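Local coordinates for protein N-acetylneuraminate epimerase (Escherichia coli, PDB 2UVK) that accelerates the interconversion of the alpha and beta anomers of the sialic acid N-acetylneuraminate as a homodimeric, periplasmic Kelch-repeat beta-propeller, at residues S12-I17 and I24-A29; A47-P52 and K94-V99; T60-D65 and H112-H117; G66-F71 and H89-K94; F85-K90 and W98-S103. One frame throughout, in Å; residues are numbered along the deposited sequence.

Contacts 1, 4 and 5 pair strands within a blade of the propeller, whereas contacts 2 and 3 join neighbouring blades. Contact 1 is buried near the middle of the chain, and contact 3, partly buried at a similar depth, sets the first strands of two successive sheets side by side through side chains and a water. Contacts 4 and 5 are ordinary antiparallel pairings within one sheet and share strand 88-92, with apolar and water-bridged polar side chains flanking the backbone bonds. Contact 2 lies at the surface, where a loop following the first sheet grips the outer strand 97-100 of the second, also used in contact 5, through indole and amide bonds rather than strand pairing.

Contact 1: residues S12-I17 and I24-A29; sequences SGTGAI and IGLGSA
T14 and L26 are brought together by their first torsions. With OG1 opposite the backbone N (chi1 -175°), T14 sends its methyl CG2 between N and the carbonyl carbon, while L26 takes chi1 -52° with CG opposite its own carbonyl carbon. The two side chains then run side by side in the same direction, and T14 CG2 meets L26 CD1 at 4.1 Å. The same methyl lies 3.8 Å from G25 O, so one branch of the threonine serves both the leucine and the backbone opposite. Its hydroxyl is turned to another partner, the OG of S61.

Beneath these side chains the backbones form a short antiparallel ladder. T14 and G25 are a hydrogen-bonded pair: T14 N donates to G25 O over 2.9 Å, almost in line with the carbonyl, and G25 N returns a bond of 3.0 Å to T14 O. G15 and I24 follow as a non-hydrogen-bonded pair, and I24 CA adds a CA-H...O contact of 3.4 Å to T14 O.

Glycines allow the chains to close up beyond the ladder. G13 CA lies 3.6 Å from G27 N, and S12 O sits 3.4 Å from G27 CA; G27 itself has a positive phi of 60°, readily adopted by glycine. L26 continues the apolar cover onto W33, F51 and V70, whereas I24, on the other face, packs against T6 and W45. The hairpin of 14-18 with 21-25 is consistent with the glycine-rich end of the second strand in a Kelch blade, as part of the inner hairpin of the first sheet.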
# COMPACT_ATOMS: atom_id res chain seq x y z
N SER B 12 -1.23 4.43 24.25
CA SER B 12 -0.78 4.12 22.90
C SER B 12 0.11 2.89 22.81
O SER B 12 0.75 2.65 21.77
CB SER B 12 -0.08 5.33 22.26
OG SER B 12 -0.77 6.53 22.56
N GLY B 13 0.09 2.07 23.87
CA GLY B 13 0.92 0.87 23.93
C GLY B 13 0.21 -0.34 23.37
O GLY B 13 -0.86 -0.21 22.75
N THR B 14 0.76 -1.51 23.65
CA THR B 14 0.17 -2.75 23.17
C THR B 14 0.38 -3.83 24.23
O THR B 14 1.08 -3.62 25.19
CB THR B 14 0.78 -3.16 21.82
OG1 THR B 14 0.11 -4.32 21.29
CG2 THR B 14 2.28 -3.42 21.91
N GLY B 15 -0.28 -4.96 24.07
CA GLY B 15 -0.14 -6.05 25.03
C GLY B 15 -0.88 -7.26 24.54
O GLY B 15 -1.58 -7.22 23.55
N ALA B 16 -0.70 -8.34 25.29
CA ALA B 16 -1.21 -9.65 24.91
C ALA B 16 -1.33 -10.45 26.20
O ALA B 16 -0.70 -10.15 27.20
CB ALA B 16 -0.24 -10.31 23.95
N ILE B 17 -2.18 -11.47 26.16
CA ILE B 17 -2.33 -12.38 27.29
C ILE B 17 -2.07 -13.80 26.81
O ILE B 17 -2.51 -14.18 25.72
CB ILE B 17 -3.71 -12.23 27.95
CG1 ILE B 17 -3.79 -13.09 29.21
CG2 ILE B 17 -4.81 -12.54 26.97
CD1 ILE B 17 -4.72 -12.55 30.25
N ILE B 24 2.60 -6.29 28.62
CA ILE B 24 2.35 -4.94 28.08
C ILE B 24 3.64 -4.21 27.78
O ILE B 24 4.67 -4.42 28.41
CB ILE B 24 1.52 -4.09 29.03
CG1 ILE B 24 2.23 -3.91 30.38
CG2 ILE B 24 0.12 -4.67 29.21
CD1 ILE B 24 1.61 -2.91 31.28
N GLY B 25 3.58 -3.29 26.83
CA GLY B 25 4.75 -2.52 26.50
C GLY B 25 4.49 -1.49 25.43
O GLY B 25 3.38 -1.35 24.90
N LEU B 26 5.53 -0.72 25.19
CA LEU B 26 5.53 0.31 24.14
C LEU B 26 4.60 1.47 24.46
O LEU B 26 4.29 1.72 25.61
CB LEU B 26 5.33 -0.31 22.77
CG LEU B 26 6.28 -1.45 22.41
CD1 LEU B 26 6.01 -2.06 21.04
CD2 LEU B 26 7.76 -1.01 22.58
N GLY B 27 4.23 2.24 23.44
CA GLY B 27 3.50 3.46 23.67
C GLY B 27 4.32 4.35 24.56
O GLY B 27 5.55 4.44 24.38
N SER B 28 3.69 4.99 25.52
CA SER B 28 4.41 5.94 26.39
C SER B 28 5.38 5.24 27.35
O SER B 28 6.11 5.92 28.09
CB SER B 28 3.42 6.84 27.13
OG SER B 28 2.51 6.09 27.89
N ALA B 29 5.40 3.90 27.33
CA ALA B 29 6.42 3.15 28.09
C ALA B 29 7.77 3.07 27.36
O ALA B 29 8.73 2.50 27.89
CB ALA B 29 5.92 1.76 28.45

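Contact 2: residues A47-P52 and K94-V99; sequences ALAAFP and KTNSWV
Both polar backbone atoms of A49 are bonded to segment 94-99, N to the amide of N96 in the turn and O to the indole of W98 in the strand. A49 N donates to N96 OD1 over 3.0 Å, nearly straight. A49 O receives the indole NE1-H of W98 at 2.9 Å; the oxygen lies in the indole plane, yet the donor stands well above the plane of the carbonyl, so the bond uses no lone-pair direction. N96 reaches A49 with its CG turned opposite the backbone N (chi1 -171°); its OD1 is also hydrogen-bonded to Y91 OH, and ND2 donates to a water that in turn donates to A47 O.

The aromatic contacts centre on W98. F51 turns its edge to one indole face in a T-shaped pair, the rings 88° apart with centroids 5.1 Å apart, and F51 CD1 approaches W98 CZ3 to 3.8 Å. Over the five-membered ring come two CH-pi contacts, from F51 CA and from P52 CD, the latter 4.0 Å from the ring centroid.

Apolar packing completes the joint: A49 CB lies 3.9 Å from W98 CD1, and P52 CD rests 3.6 Å from W98 CB.

The loop 47-52, leaving strand 46-47, thus lies along strand 97-100 of the next sheet. W98 reaches inward to W33 of strand 33-37, to L68 and V70 of strand 67-71 and to Y91 of strand 88-92, while F51 meets H89.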
# COMPACT_ATOMS: atom_id res chain seq x y z
N ALA B 47 9.75 -6.23 34.79
CA ALA B 47 10.38 -5.68 33.59
C ALA B 47 11.04 -6.77 32.76
O ALA B 47 11.79 -7.62 33.27
CB ALA B 47 11.39 -4.61 33.94
N LEU B 48 10.76 -6.74 31.46
CA LEU B 48 11.30 -7.69 30.52
C LEU B 48 12.44 -7.05 29.70
O LEU B 48 12.74 -5.86 29.84
CB LEU B 48 10.17 -8.19 29.61
CG LEU B 48 8.95 -8.81 30.29
CD1 LEU B 48 7.93 -9.29 29.27
CD2 LEU B 48 9.39 -9.98 31.23
N ALA B 49 13.03 -7.84 28.83
CA ALA B 49 14.03 -7.34 27.91
C ALA B 49 13.42 -6.21 27.06
O ALA B 49 12.26 -6.31 26.63
CB ALA B 49 14.54 -8.46 27.03
N ALA B 50 14.19 -5.17 26.86
CA ALA B 50 13.74 -4.01 26.09
C ALA B 50 13.45 -4.37 24.64
O ALA B 50 14.11 -5.19 24.02
CB ALA B 50 14.77 -2.89 26.15
N PHE B 51 12.44 -3.71 24.09
CA PHE B 51 12.12 -3.84 22.67
C PHE B 51 13.26 -3.24 21.84
O PHE B 51 13.61 -2.09 22.06
CB PHE B 51 10.80 -3.12 22.40
CG PHE B 51 10.27 -3.31 21.01
CD1 PHE B 51 9.74 -4.52 20.61
CD2 PHE B 51 10.30 -2.26 20.09
CE1 PHE B 51 9.25 -4.67 19.31
CE2 PHE B 51 9.81 -2.43 18.82
CZ PHE B 51 9.28 -3.62 18.44
N PRO B 52 13.82 -4.02 20.91
CA PRO B 52 14.96 -3.55 20.15
C PRO B 52 14.66 -2.66 18.95
O PRO B 52 15.59 -2.17 18.31
CB PRO B 52 15.59 -4.86 19.67
CG PRO B 52 14.49 -5.74 19.49
CD PRO B 52 13.54 -5.42 20.58
N LYS B 94 10.51 -17.74 27.28
CA LYS B 94 11.32 -18.74 27.97
C LYS B 94 12.77 -18.27 28.13
O LYS B 94 13.45 -18.63 29.10
CB LYS B 94 11.27 -20.05 27.21
CG LYS B 94 9.86 -20.61 27.09
CD LYS B 94 9.85 -22.07 26.67
CE LYS B 94 8.46 -22.66 26.70
NZ LYS B 94 8.46 -24.08 26.27
N THR B 95 13.22 -17.45 27.18
CA THR B 95 14.57 -16.91 27.17
C THR B 95 14.64 -15.39 27.40
O THR B 95 15.73 -14.83 27.42
CB THR B 95 15.25 -17.24 25.84
OG1 THR B 95 14.49 -16.70 24.76
CG2 THR B 95 15.33 -18.74 25.66
N ASN B 96 13.49 -14.74 27.57
CA ASN B 96 13.42 -13.28 27.77
C ASN B 96 14.27 -12.54 26.74
O ASN B 96 15.09 -11.69 27.08
CB ASN B 96 13.84 -12.92 29.20
CG ASN B 96 13.59 -11.45 29.56
OD1 ASN B 96 12.65 -10.80 29.09
ND2 ASN B 96 14.44 -10.93 30.43
N SER B 97 14.02 -12.86 25.46
CA SER B 97 14.84 -12.32 24.38
C SER B 97 13.97 -11.98 23.17
O SER B 97 13.02 -12.70 22.86
CB SER B 97 15.94 -13.33 23.97
OG SER B 97 15.38 -14.57 23.56
N TRP B 98 14.37 -10.91 22.50
CA TRP B 98 13.70 -10.42 21.26
C TRP B 98 14.54 -10.71 20.04
O TRP B 98 15.78 -10.65 20.09
CB TRP B 98 13.52 -8.91 21.33
CG TRP B 98 12.51 -8.43 22.29
CD1 TRP B 98 12.74 -8.03 23.57
CD2 TRP B 98 11.10 -8.23 22.05
NE1 TRP B 98 11.55 -7.62 24.15
CE2 TRP B 98 10.54 -7.73 23.24
CE3 TRP B 98 10.27 -8.46 20.94
CZ2 TRP B 98 9.18 -7.44 23.36
CZ3 TRP B 98 8.90 -8.15 21.07
CH2 TRP B 98 8.37 -7.67 22.27
N VAL B 99 13.88 -10.98 18.91
CA VAL B 99 14.53 -10.93 17.61
C VAL B 99 13.61 -10.21 16.63
O VAL B 99 12.40 -10.30 16.72
CB VAL B 99 14.92 -12.32 17.07
CG1 VAL B 99 13.71 -13.19 16.79
CG2 VAL B 99 15.85 -12.19 15.86
O HOH W 1 14.23 -8.47 32.16

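Contact 3: residues T60-D65 and H112-H117; sequences TSAFID and HVTFVH
T60 is held between T114 and H112. Its OG1, placed between the backbone N and the carbonyl carbon (chi1 61°), forms a hydrogen bond of 2.7 Å with T114 OG1, in which either hydroxyl could be the donor. Its methyl CG2 lies over one face of the H112 imidazole, where it makes a CH-pi contact 3.5 Å from the ring centroid and offset toward the rim.

Farther along the strands the contact turns apolar. V116 CG2 fits between two residues, 3.7 Å from A62 CB and 3.8 Å from I64 CG1. Between the backbones a water donates to S61 O at 2.9 Å and, weakly, to T114 O.

The second shell fixes the imidazole: H112 NE2 is hydrogen-bonded to F71 O, and F71 pairs by its backbone with T60. V123 packs on both H112 and T114, and A121 on I64.

The two strands run almost parallel, 3° apart, but their axes stay 6.7 Å from each other. Successive blades are therefore joined by side chains and a water: the threonine pair and imidazole supply the polar part of the seam at the T60 end, the water bridges its middle, and aliphatic groups close the V116 end.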
# COMPACT_ATOMS: atom_id res chain seq x y z
N THR B 60 0.71 -3.30 17.37
CA THR B 60 -0.19 -4.37 17.84
C THR B 60 0.66 -5.57 18.23
O THR B 60 1.85 -5.65 17.92
CB THR B 60 -1.19 -4.82 16.75
OG1 THR B 60 -0.48 -5.35 15.63
CG2 THR B 60 -2.11 -3.67 16.33
N SER B 61 0.04 -6.54 18.90
CA SER B 61 0.76 -7.74 19.31
C SER B 61 -0.18 -8.93 19.42
O SER B 61 -1.36 -8.75 19.69
CB SER B 61 1.48 -7.50 20.65
OG SER B 61 0.56 -7.11 21.67
N ALA B 62 0.40 -10.12 19.21
CA ALA B 62 -0.35 -11.38 19.23
C ALA B 62 0.49 -12.45 19.86
O ALA B 62 1.67 -12.51 19.59
CB ALA B 62 -0.69 -11.78 17.85
N PHE B 63 -0.12 -13.27 20.71
CA PHE B 63 0.53 -14.48 21.23
C PHE B 63 0.13 -15.64 20.36
O PHE B 63 -1.06 -15.86 20.11
CB PHE B 63 0.15 -14.80 22.67
CG PHE B 63 1.24 -14.54 23.63
CD1 PHE B 63 1.12 -13.54 24.56
CD2 PHE B 63 2.42 -15.27 23.56
CE1 PHE B 63 2.14 -13.28 25.42
CE2 PHE B 63 3.47 -15.01 24.43
CZ PHE B 63 3.33 -14.01 25.37
N ILE B 64 1.13 -16.36 19.87
CA ILE B 64 0.84 -17.55 19.05
C ILE B 64 1.91 -18.59 19.33
O ILE B 64 3.10 -18.30 19.22
CB ILE B 64 0.89 -17.26 17.54
CG1 ILE B 64 -0.05 -16.11 17.17
CG2 ILE B 64 0.54 -18.52 16.73
CD1 ILE B 64 -0.02 -15.78 15.68
N ASP B 65 1.47 -19.79 19.72
CA ASP B 65 2.38 -20.93 19.89
C ASP B 65 3.53 -20.58 20.84
O ASP B 65 4.70 -20.84 20.53
CB ASP B 65 2.93 -21.37 18.53
CG ASP B 65 1.86 -21.95 17.61
OD1 ASP B 65 0.68 -22.08 18.01
OD2 ASP B 65 2.22 -22.28 16.46
N HIS B 112 -3.68 -0.11 12.67
CA HIS B 112 -4.18 -1.43 12.33
C HIS B 112 -4.71 -2.14 13.58
O HIS B 112 -4.44 -1.76 14.74
CB HIS B 112 -3.07 -2.25 11.69
CG HIS B 112 -1.86 -2.40 12.55
ND1 HIS B 112 -1.18 -1.32 13.09
CD2 HIS B 112 -1.21 -3.51 12.98
CE1 HIS B 112 -0.18 -1.77 13.82
NE2 HIS B 112 -0.17 -3.09 13.76
N VAL B 113 -5.45 -3.21 13.32
CA VAL B 113 -5.78 -4.16 14.37
C VAL B 113 -5.05 -5.47 14.09
O VAL B 113 -4.56 -5.69 12.98
CB VAL B 113 -7.31 -4.41 14.46
CG1 VAL B 113 -8.03 -3.13 14.89
CG2 VAL B 113 -7.84 -5.02 13.17
N THR B 114 -4.98 -6.33 15.09
CA THR B 114 -4.47 -7.69 14.88
C THR B 114 -5.24 -8.66 15.76
O THR B 114 -5.56 -8.37 16.92
CB THR B 114 -2.95 -7.74 15.18
OG1 THR B 114 -2.29 -6.83 14.31
CG2 THR B 114 -2.36 -9.12 14.97
N PHE B 115 -5.60 -9.79 15.15
CA PHE B 115 -6.23 -10.90 15.88
C PHE B 115 -5.64 -12.23 15.44
O PHE B 115 -5.05 -12.34 14.38
CB PHE B 115 -7.76 -10.88 15.71
CG PHE B 115 -8.25 -11.05 14.29
CD1 PHE B 115 -8.70 -12.27 13.83
CD2 PHE B 115 -8.30 -9.97 13.41
CE1 PHE B 115 -9.18 -12.42 12.53
CE2 PHE B 115 -8.78 -10.13 12.12
CZ PHE B 115 -9.21 -11.36 11.68
N VAL B 116 -5.82 -13.24 16.29
CA VAL B 116 -5.28 -14.58 16.01
C VAL B 116 -6.45 -15.48 15.57
O VAL B 116 -7.48 -15.54 16.25
CB VAL B 116 -4.54 -15.18 17.24
CG1 VAL B 116 -4.01 -16.60 16.95
CG2 VAL B 116 -3.37 -14.27 17.68
N HIS B 117 -6.27 -16.11 14.42
CA HIS B 117 -7.25 -17.10 13.93
C HIS B 117 -6.52 -18.29 13.33
O HIS B 117 -5.62 -18.16 12.49
CB HIS B 117 -8.19 -16.42 12.95
CG HIS B 117 -9.17 -17.34 12.30
ND1 HIS B 117 -10.30 -17.79 12.95
CD2 HIS B 117 -9.20 -17.88 11.06
CE1 HIS B 117 -10.97 -18.58 12.13
NE2 HIS B 117 -10.33 -18.65 10.98
O HOH W 2 -3.78 -9.81 18.38

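Contact 4: residues G66-F71 and H89-K94; sequences GNLYVF and HKYNPK
L68 with Y91 and V70 with H89 are antiparallel hydrogen-bonded pairs flanking the non-hydrogen-bonded pair of Y69 and K90, the strands running 156° apart in direction, their axes 4.6 Å apart at the closest. The shortest of the four backbone bonds is Y91 N to L68 O, 2.7 Å.

On the face of L68 and Y91 the side chains cross at a slant, with L68 CB 4.0 Å from Y91 CB. On the other face Y69 and K90 run side by side. The lysine starts with CG opposite its backbone N (chi1 177°) and lays CD 3.6 Å from Y69 OH before bending at its last two torsions. That bend brings NZ to a water at 2.6 Å, which donates to N67 OD1 at 2.7 Å and so links lysine and amide.

Where strand 67-71 begins and 88-92 ends, G66 O lies 3.2 Å from P93 CD, and N92 OD1 accepts K94 N in an Asx turn. Another water joins H89 ND1, in the plane of the imidazole, to V70 O.

These are the two middle strands of a four-stranded blade. Strand 60-64 flanks 67-71, strand 97-100 flanks 88-92, and L68 and V70 pack onto W33 of the preceding sheet, while Y69 touches P175 on the opposite face.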
# COMPACT_ATOMS: atom_id res chain seq x y z
N GLY B 66 3.20 -19.93 21.96
CA GLY B 66 4.20 -19.67 22.99
C GLY B 66 5.12 -18.47 22.83
O GLY B 66 5.99 -18.24 23.67
N ASN B 67 4.94 -17.70 21.76
CA ASN B 67 5.80 -16.57 21.52
C ASN B 67 4.94 -15.35 21.28
O ASN B 67 3.80 -15.47 20.81
CB ASN B 67 6.68 -16.81 20.30
CG ASN B 67 7.67 -17.91 20.53
OD1 ASN B 67 8.63 -17.73 21.27
ND2 ASN B 67 7.46 -19.04 19.87
N LEU B 68 5.51 -14.21 21.62
CA LEU B 68 4.85 -12.90 21.49
C LEU B 68 5.37 -12.20 20.23
O LEU B 68 6.57 -12.00 20.08
CB LEU B 68 5.12 -12.07 22.73
CG LEU B 68 4.73 -10.59 22.70
CD1 LEU B 68 3.23 -10.48 22.64
CD2 LEU B 68 5.30 -9.88 23.93
N TYR B 69 4.44 -11.83 19.35
CA TYR B 69 4.76 -11.09 18.11
C TYR B 69 4.27 -9.66 18.22
O TYR B 69 3.16 -9.45 18.66
CB TYR B 69 4.11 -11.77 16.90
CG TYR B 69 4.66 -13.16 16.70
CD1 TYR B 69 5.75 -13.38 15.90
CD2 TYR B 69 4.13 -14.25 17.38
CE1 TYR B 69 6.33 -14.67 15.77
CE2 TYR B 69 4.67 -15.53 17.24
CZ TYR B 69 5.76 -15.74 16.43
OH TYR B 69 6.31 -17.03 16.29
N VAL B 70 5.10 -8.71 17.80
CA VAL B 70 4.75 -7.28 17.77
C VAL B 70 4.85 -6.79 16.33
O VAL B 70 5.82 -7.07 15.64
CB VAL B 70 5.66 -6.43 18.69
CG1 VAL B 70 5.35 -4.94 18.55
CG2 VAL B 70 5.50 -6.88 20.15
N PHE B 71 3.80 -6.09 15.89
CA PHE B 71 3.63 -5.64 14.51
C PHE B 71 3.60 -4.10 14.42
O PHE B 71 2.75 -3.43 15.00
CB PHE B 71 2.31 -6.19 13.95
CG PHE B 71 2.25 -7.67 14.00
CD1 PHE B 71 2.70 -8.44 12.95
CD2 PHE B 71 1.69 -8.29 15.12
CE1 PHE B 71 2.64 -9.85 13.02
CE2 PHE B 71 1.63 -9.69 15.20
CZ PHE B 71 2.09 -10.45 14.14
N HIS B 89 8.55 -8.21 15.22
CA HIS B 89 9.50 -8.69 16.22
C HIS B 89 8.89 -9.84 16.97
O HIS B 89 7.68 -9.90 17.15
CB HIS B 89 9.86 -7.56 17.17
CG HIS B 89 10.79 -6.54 16.59
ND1 HIS B 89 10.38 -5.57 15.71
CD2 HIS B 89 12.12 -6.33 16.79
CE1 HIS B 89 11.42 -4.80 15.39
NE2 HIS B 89 12.48 -5.24 16.03
N LYS B 90 9.74 -10.78 17.41
CA LYS B 90 9.29 -11.92 18.20
C LYS B 90 9.97 -11.93 19.54
O LYS B 90 11.20 -11.82 19.61
CB LYS B 90 9.62 -13.21 17.46
CG LYS B 90 9.27 -14.49 18.21
CD LYS B 90 9.47 -15.72 17.34
CE LYS B 90 10.93 -15.99 17.05
NZ LYS B 90 11.67 -16.53 18.23
N TYR B 91 9.19 -12.07 20.60
CA TYR B 91 9.72 -12.21 21.96
C TYR B 91 9.47 -13.62 22.45
O TYR B 91 8.35 -14.12 22.41
CB TYR B 91 9.04 -11.23 22.89
CG TYR B 91 9.38 -11.40 24.36
CD1 TYR B 91 10.59 -10.94 24.87
CD2 TYR B 91 8.49 -12.02 25.22
CE1 TYR B 91 10.89 -11.08 26.22
CE2 TYR B 91 8.80 -12.18 26.58
CZ TYR B 91 9.99 -11.69 27.05
OH TYR B 91 10.31 -11.85 28.37
N ASN B 92 10.55 -14.25 22.90
CA ASN B 92 10.50 -15.60 23.49
C ASN B 92 10.49 -15.49 25.02
O ASN B 92 11.47 -15.06 25.62
CB ASN B 92 11.68 -16.43 22.97
CG ASN B 92 11.71 -17.85 23.52
OD1 ASN B 92 10.90 -18.21 24.36
ND2 ASN B 92 12.63 -18.66 23.01
N PRO B 93 9.35 -15.78 25.64
CA PRO B 93 9.30 -15.62 27.10
C PRO B 93 10.20 -16.59 27.88
O PRO B 93 10.62 -16.27 28.99
CB PRO B 93 7.82 -15.81 27.44
CG PRO B 93 7.15 -16.30 26.20
CD PRO B 93 8.08 -16.23 25.06
N LYS B 94 10.51 -17.74 27.28
CA LYS B 94 11.32 -18.74 27.97
C LYS B 94 12.77 -18.27 28.13
O LYS B 94 13.45 -18.63 29.10
CB LYS B 94 11.27 -20.05 27.21
CG LYS B 94 9.86 -20.61 27.09
CD LYS B 94 9.85 -22.07 26.67
CE LYS B 94 8.46 -22.66 26.70
NZ LYS B 94 8.46 -24.08 26.27
O HOH W 3 10.85 -18.44 19.85
O HOH W 4 8.82 -19.82 23.55
O HOH W 5 7.73 -4.89 15.04

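Contact 5: residues F85-K90 and W98-S103; sequences FNDVHK and WVKLMS
Over one face of the H89 imidazole lies the aliphatic part of K100, its CG 4.0 Å from the ring centroid in a CH-pi contact displaced toward the rim. From the indole of the same strand, W98 CE3 approaches H89 CB obliquely, 3.9 Å away.

K100 reaches the imidazole because its chain is fully extended, with CG opposite the backbone N (chi1 -180°), and it continues past the ring to D87. There K100 CE is 4.0 Å from D87 CB. The charged atoms D87 OD2 and K100 NZ, 4.4 Å apart, are too distant for a salt bridge. A water spans them, accepting from NZ and donating to OD2; the same OD2 is paired with R56.

On the other face V88 CG1 meets L101 CD1 at 3.7 Å, and L101 CD2 lies against K90 CB. Backbone bonds from K90 N to V99 O, 2.8 Å, from V99 N to K90 O, and from L101 N to V88 O hold the ladder; beyond it, a second water accepts from V88 N and lies within bonding reach of both L101 O and S103 O.

This hairpin forms the outer half of its blade. V88, L101 and S103 pack on F173 of strand 169-174 in the following sheet, and N86 and M102 (selenomethionine) touch N130 and D138 of the second subunit.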
# COMPACT_ATOMS: atom_id res chain seq x y z
N PHE B 85 5.99 1.84 10.66
CA PHE B 85 6.80 0.65 10.41
C PHE B 85 5.98 -0.50 9.82
O PHE B 85 4.76 -0.50 9.98
CB PHE B 85 7.43 0.16 11.73
CG PHE B 85 8.56 1.03 12.23
CD1 PHE B 85 9.86 0.63 12.02
CD2 PHE B 85 8.33 2.16 12.98
CE1 PHE B 85 10.90 1.40 12.46
CE2 PHE B 85 9.37 2.91 13.43
CZ PHE B 85 10.67 2.51 13.17
N ASN B 86 6.63 -1.45 9.17
CA ASN B 86 5.96 -2.62 8.58
C ASN B 86 6.60 -3.91 9.05
O ASN B 86 6.55 -4.91 8.36
CB ASN B 86 5.97 -2.59 7.04
CG ASN B 86 7.34 -2.97 6.45
OD1 ASN B 86 8.39 -2.62 7.03
ND2 ASN B 86 7.35 -3.67 5.31
N ASP B 87 7.22 -3.87 10.22
CA ASP B 87 8.04 -4.99 10.68
C ASP B 87 7.38 -5.87 11.73
O ASP B 87 6.29 -5.57 12.23
CB ASP B 87 9.41 -4.49 11.17
CG ASP B 87 9.31 -3.51 12.32
OD1 ASP B 87 8.18 -3.23 12.81
OD2 ASP B 87 10.37 -2.96 12.73
N VAL B 88 8.04 -7.00 12.00
CA VAL B 88 7.59 -7.94 13.03
C VAL B 88 8.78 -8.30 13.92
O VAL B 88 9.87 -8.60 13.42
CB VAL B 88 7.03 -9.22 12.38
CG1 VAL B 88 6.42 -10.17 13.45
CG2 VAL B 88 6.02 -8.90 11.28
N HIS B 89 8.55 -8.21 15.22
CA HIS B 89 9.50 -8.69 16.22
C HIS B 89 8.89 -9.84 16.97
O HIS B 89 7.68 -9.90 17.15
CB HIS B 89 9.86 -7.56 17.17
CG HIS B 89 10.79 -6.54 16.59
ND1 HIS B 89 10.38 -5.57 15.71
CD2 HIS B 89 12.12 -6.33 16.79
CE1 HIS B 89 11.42 -4.80 15.39
NE2 HIS B 89 12.48 -5.24 16.03
N LYS B 90 9.74 -10.78 17.41
CA LYS B 90 9.29 -11.92 18.20
C LYS B 90 9.97 -11.93 19.54
O LYS B 90 11.20 -11.82 19.61
CB LYS B 90 9.62 -13.21 17.46
CG LYS B 90 9.27 -14.49 18.21
CD LYS B 90 9.47 -15.72 17.34
CE LYS B 90 10.93 -15.99 17.05
NZ LYS B 90 11.67 -16.53 18.23
N TRP B 98 14.37 -10.91 22.50
CA TRP B 98 13.70 -10.42 21.26
C TRP B 98 14.54 -10.71 20.04
O TRP B 98 15.78 -10.65 20.09
CB TRP B 98 13.52 -8.91 21.33
CG TRP B 98 12.51 -8.43 22.29
CD1 TRP B 98 12.74 -8.03 23.57
CD2 TRP B 98 11.10 -8.23 22.05
NE1 TRP B 98 11.55 -7.62 24.15
CE2 TRP B 98 10.54 -7.73 23.24
CE3 TRP B 98 10.27 -8.46 20.94
CZ2 TRP B 98 9.18 -7.44 23.36
CZ3 TRP B 98 8.90 -8.15 21.07
CH2 TRP B 98 8.37 -7.67 22.27
N VAL B 99 13.88 -10.98 18.91
CA VAL B 99 14.53 -10.93 17.61
C VAL B 99 13.61 -10.21 16.63
O VAL B 99 12.40 -10.30 16.72
CB VAL B 99 14.92 -12.32 17.07
CG1 VAL B 99 13.71 -13.19 16.79
CG2 VAL B 99 15.85 -12.19 15.86
N LYS B 100 14.21 -9.48 15.71
CA LYS B 100 13.46 -8.92 14.58
C LYS B 100 13.39 -10.00 13.53
O LYS B 100 14.38 -10.69 13.27
CB LYS B 100 14.17 -7.70 14.03
CG LYS B 100 13.43 -7.07 12.85
CD LYS B 100 14.08 -5.78 12.36
CE LYS B 100 13.33 -5.30 11.16
NZ LYS B 100 13.98 -4.14 10.47
N LEU B 101 12.22 -10.20 12.94
CA LEU B 101 12.06 -11.22 11.92
C LEU B 101 12.40 -10.62 10.56
O LEU B 101 12.18 -9.41 10.32
CB LEU B 101 10.64 -11.81 11.93
CG LEU B 101 10.16 -12.39 13.27
CD1 LEU B 101 8.77 -12.99 13.11
CD2 LEU B 101 11.14 -13.42 13.82
N MSE B 102 12.94 -11.45 9.67
CA MSE B 102 13.10 -11.04 8.28
C MSE B 102 11.76 -11.29 7.64
O MSE B 102 11.45 -12.39 7.23
CB MSE B 102 14.22 -11.84 7.60
CG MSE B 102 14.46 -11.39 6.16
SE MSE B 102 16.07 -12.19 5.43
CE MSE B 102 17.42 -10.92 6.08
N SER B 103 10.93 -10.24 7.61
CA SER B 103 9.54 -10.35 7.23
C SER B 103 9.06 -8.97 6.82
O SER B 103 9.24 -8.03 7.57
CB SER B 103 8.75 -10.82 8.43
OG SER B 103 7.40 -11.02 8.13
O HOH W 6 12.48 -2.25 11.32
O HOH W 7 10.21 -7.51 10.27